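Local coordinates for histidine utilization repressor (PDB 2PKH), which probably represses the histidine utilization (hut) operon by binding the hutP region when inducer is absent, this piece being its C-terminal UTRA domain, at residues B[57-60]-B[61-64]. Sequence-based numbering, arbitrary orientation.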
loop_
_atom_site.group_PDB
_atom_site.type_symbol
_atom_site.label_atom_id
_atom_site.label_comp_id
_atom_site.label_asym_id
_atom_site.label_seq_id
_atom_site.Cartn_x
_atom_site.Cartn_y
_atom_site.Cartn_z
ATOM N N PHE B 57 -2.643 -23.986 -0.628
ATOM C CA PHE B 57 -2.622 -25.009 0.421
ATOM C C PHE B 57 -3.096 -24.421 1.750
ATOM O O PHE B 57 -2.796 -23.242 2.037
ATOM C CB PHE B 57 -1.181 -25.534 0.556
ATOM C CG PHE B 57 -0.615 -26.055 -0.752
ATOM C CD1 PHE B 57 -0.570 -27.426 -1.028
ATOM C CD2 PHE B 57 -0.168 -25.134 -1.746
ATOM C CE1 PHE B 57 -0.082 -27.870 -2.271
ATOM C CE2 PHE B 57 0.307 -25.578 -2.966
ATOM C CZ PHE B 57 0.296 -26.961 -3.240
ATOM N N VAL B 58 -3.785 -25.254 2.569
ATOM C CA VAL B 58 -4.583 -24.782 3.708
ATOM C C VAL B 58 -4.420 -25.754 4.844
ATOM O O VAL B 58 -4.466 -26.980 4.689
ATOM C CB VAL B 58 -6.119 -24.614 3.372
ATOM C CG1 VAL B 58 -6.891 -24.151 4.578
ATOM C CG2 VAL B 58 -6.373 -23.697 2.100
ATOM N N ASN B 59 -4.171 -25.174 5.994
ATOM C CA ASN B 59 -4.007 -25.931 7.185
ATOM C C ASN B 59 -5.368 -26.519 7.504
ATOM O O ASN B 59 -6.334 -25.772 7.754
ATOM C CB ASN B 59 -3.585 -25.030 8.352
ATOM C CG ASN B 59 -3.763 -25.748 9.663
ATOM O OD1 ASN B 59 -4.670 -25.421 10.404
ATOM N ND2 ASN B 59 -3.005 -26.839 9.875
ATOM N N ALA B 60 -5.438 -27.822 7.388
ATOM C CA ALA B 60 -6.647 -28.592 7.720
ATOM C C ALA B 60 -7.265 -28.299 9.119
ATOM O O ALA B 60 -8.477 -28.374 9.267
ATOM C CB ALA B 60 -6.343 -30.048 7.535
ATOM N N GLN B 61 -6.451 -27.938 10.129
ATOM C CA GLN B 61 -6.997 -27.680 11.480
ATOM C C GLN B 61 -7.752 -26.380 11.559
ATOM O O GLN B 61 -8.666 -26.301 12.343
ATOM C CB GLN B 61 -5.914 -27.633 12.568
ATOM C CG GLN B 61 -4.817 -28.661 12.409
ATOM C CD GLN B 61 -5.213 -30.032 12.878
ATOM O OE1 GLN B 61 -5.263 -30.313 14.094
ATOM N NE2 GLN B 61 -5.462 -30.925 11.925
ATOM N N VAL B 62 -7.367 -25.384 10.732
ATOM C CA VAL B 62 -7.946 -24.037 10.777
ATOM C C VAL B 62 -9.236 -23.977 9.997
ATOM O O VAL B 62 -10.186 -23.288 10.393
ATOM C CB VAL B 62 -6.947 -22.961 10.190
ATOM C CG1 VAL B 62 -7.593 -21.598 10.018
ATOM C CG2 VAL B 62 -5.757 -22.801 11.075
ATOM N N ALA B 63 -9.285 -24.700 8.872
ATOM C CA ALA B 63 -10.439 -24.642 7.997
ATOM C C ALA B 63 -10.881 -26.100 7.709
ATOM O O ALA B 63 -10.669 -26.647 6.583
ATOM C CB ALA B 63 -10.098 -23.885 6.711
ATOM N N PRO B 64 -11.415 -26.772 8.745
ATOM C CA PRO B 64 -11.715 -28.183 8.566
ATOM C C PRO B 64 -12.673 -28.529 7.439
ATOM O O PRO B 64 -12.655 -29.674 6.945
ATOM C CB PRO B 64 -12.224 -28.640 9.946
ATOM C CG PRO B 64 -12.327 -27.444 10.770
ATOM C CD PRO B 64 -11.702 -26.292 10.113
#
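A type I beta turn takes the chain off the end of strand 49-59, and N59 closes it with its backbone carbonyl and, more weakly, with its side chain. The backbone N of V62 donates to N59 O at 3.2 Å. One residue on, A63 N makes a weak bond to the same oxygen at 3.3 Å, winding 59-63 into a single helix-like turn. A chi1 of 165° turns the N59 amide away from its own N-H and in beside the following peptides, where OD1 lies 2.7 Å from V62 N in a weak, bent bond (125° at the hydrogen). The V62 N-H is thus shared between two oxygens of one residue. Q61 touches N59 through its CG methylene, 3.6 Å from N59 ND2, and the two amides are turned 62° apart rather than stacked. Further round, P64 CA sends a CA-H...O contact to A60 O at 3.3 Å. On the buried side V58 CG1 packs on A63 CB at 3.9 Å, and both side chains also touch L80 of helix 76-83. This is a type I turn ending a strand of the antiparallel UTRA sheet, its i+3 N-H also met by the side chain of the asparagine at position i.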